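Local coordinates for uncharacterized protein (Pyrococcus horikoshii, PDB 2P8T) that is of unknown function but may bind ATP and possibly has aminoacyl-tRNA ligase activity, at residues T167-E170 and K174-K177. Sequence-based numbering, arbitrary orientation.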
loop_
_atom_site.group_PDB
_atom_site.type_symbol
_atom_site.label_atom_id
_atom_site.label_comp_id
_atom_site.label_asym_id
_atom_site.label_seq_id
_atom_site.Cartn_x
_atom_site.Cartn_y
_atom_site.Cartn_z
ATOM N N THR A 167 4.522 -3.222 7.185
ATOM C CA THR A 167 3.762 -4.379 7.694
ATOM C C THR A 167 4.452 -5.677 7.302
ATOM O O THR A 167 5.213 -5.724 6.309
ATOM C CB THR A 167 2.323 -4.422 7.128
ATOM O OG1 THR A 167 2.376 -4.580 5.704
ATOM C CG2 THR A 167 1.538 -3.169 7.480
ATOM N N TRP A 168 4.163 -6.747 8.042
ATOM C CA TRP A 168 4.581 -8.080 7.613
ATOM C C TRP A 168 3.507 -9.075 7.978
ATOM O O TRP A 168 2.668 -8.796 8.829
ATOM C CB TRP A 168 5.950 -8.483 8.192
ATOM C CG TRP A 168 6.021 -8.523 9.677
ATOM C CD1 TRP A 168 5.936 -9.642 10.487
ATOM C CD2 TRP A 168 6.221 -7.406 10.554
ATOM N NE1 TRP A 168 6.068 -9.271 11.814
ATOM C CE2 TRP A 168 6.239 -7.909 11.880
ATOM C CE3 TRP A 168 6.395 -6.025 10.347
ATOM C CZ2 TRP A 168 6.432 -7.078 12.987
ATOM C CZ3 TRP A 168 6.570 -5.194 11.449
ATOM C CH2 TRP A 168 6.584 -5.728 12.756
ATOM N N ALA A 169 3.507 -10.214 7.300
ATOM C CA ALA A 169 2.394 -11.152 7.406
ATOM C C ALA A 169 2.836 -12.522 6.920
ATOM O O ALA A 169 4.001 -12.714 6.568
ATOM C CB ALA A 169 1.203 -10.642 6.585
ATOM N N GLU A 170 1.906 -13.470 6.898
ATOM C CA GLU A 170 2.211 -14.832 6.460
ATOM C C GLU A 170 2.431 -14.900 4.955
ATOM O O GLU A 170 3.190 -15.744 4.474
ATOM C CB GLU A 170 1.101 -15.804 6.883
ATOM C CG GLU A 170 0.811 -15.821 8.388
ATOM C CD GLU A 170 1.785 -16.648 9.219
ATOM O OE1 GLU A 170 2.830 -17.103 8.691
ATOM O OE2 GLU A 170 1.493 -16.852 10.422
ATOM N N LYS A 174 -1.195 -10.485 2.126
ATOM C CA LYS A 174 -1.663 -9.962 3.406
ATOM C C LYS A 174 -0.833 -8.763 3.861
ATOM O O LYS A 174 -1.396 -7.821 4.391
ATOM C CB LYS A 174 -1.675 -11.032 4.488
ATOM C CG LYS A 174 -2.699 -12.141 4.219
ATOM C CD LYS A 174 -2.599 -13.199 5.296
ATOM C CE LYS A 174 -3.351 -14.469 4.887
ATOM N NZ LYS A 174 -4.794 -14.199 4.698
ATOM N N ALA A 175 0.482 -8.810 3.662
ATOM C CA ALA A 175 1.340 -7.634 3.943
ATOM C C ALA A 175 0.921 -6.429 3.092
ATOM O O ALA A 175 0.851 -5.295 3.579
ATOM C CB ALA A 175 2.836 -7.967 3.710
ATOM N N LEU A 176 0.666 -6.674 1.810
ATOM C CA LEU A 176 0.284 -5.593 0.905
ATOM C C LEU A 176 -1.043 -4.981 1.322
ATOM O O LEU A 176 -1.156 -3.756 1.439
ATOM C CB LEU A 176 0.206 -6.074 -0.547
ATOM C CG LEU A 176 -0.112 -4.959 -1.564
ATOM C CD1 LEU A 176 0.822 -3.759 -1.425
ATOM C CD2 LEU A 176 -0.071 -5.519 -2.986
ATOM N N LYS A 177 -2.038 -5.839 1.539
ATOM C CA LYS A 177 -3.386 -5.398 1.900
ATOM C C LYS A 177 -3.398 -4.611 3.212
ATOM O O LYS A 177 -4.036 -3.555 3.309
ATOM C CB LYS A 177 -4.333 -6.617 1.974
ATOM C CG LYS A 177 -5.849 -6.296 1.931
ATOM C CD LYS A 177 -6.673 -7.542 1.513
ATOM C CE LYS A 177 -8.156 -7.446 1.915
ATOM N NZ LYS A 177 -8.884 -6.338 1.177
#
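Thr167 and Ala175 meet where a beta strand turns back as a helix, a worked example of the beta-to-alpha connection in an alpha+beta domain: strand 163-168, central in a five-stranded antiparallel sheet, passes through a short link into helix 172-187, which packs on the sheet face. Residues of alternating direction divide the work: Thr167 and Ala169 point their side chains at the helix, while the indole of Trp168 projects to the far side, beside Met126.

The threonine side chain can be followed outward. Thr167 CB lies 3.9 Å from Ala175 O. Beyond it, OG1 occupies the position between the backbone N and the carbonyl carbon (chi1 63°), which carries the hydroxyl to the helix; there it donates a hydrogen bond of 2.7 Å from Thr167 OG1 to Ala175 O. The C=O...OG1 angle is 121°, and the donor stands 23° out of the carbonyl plane. CG2, the other branch, sits beside the backbone N, anti to the carbonyl carbon. Ser178 OG bonds to the same Ala175 oxygen and more weakly to Thr167 OG1, so that the three oxygens form a small polar cluster. A valine here would probably leave Ala175 O without its bond from the strand, and put a methyl group against a buried carbonyl.

Further along, the contact is apolar and made by small groups. Ala175 CB lies 4.3 Å from Ala169 CB, and the Ala175 side chain also touches Ile98 on strand 95-102. Lys174 meets Ala169 with its CB alone, its amine leading away toward Glu41 in a long, weak ion pair. The methyl of Ala169 lies against both helix residues, with Ala169 CB 3.6 Å from Lys174 CB and 3.5 Å from the backbone N of Ala175.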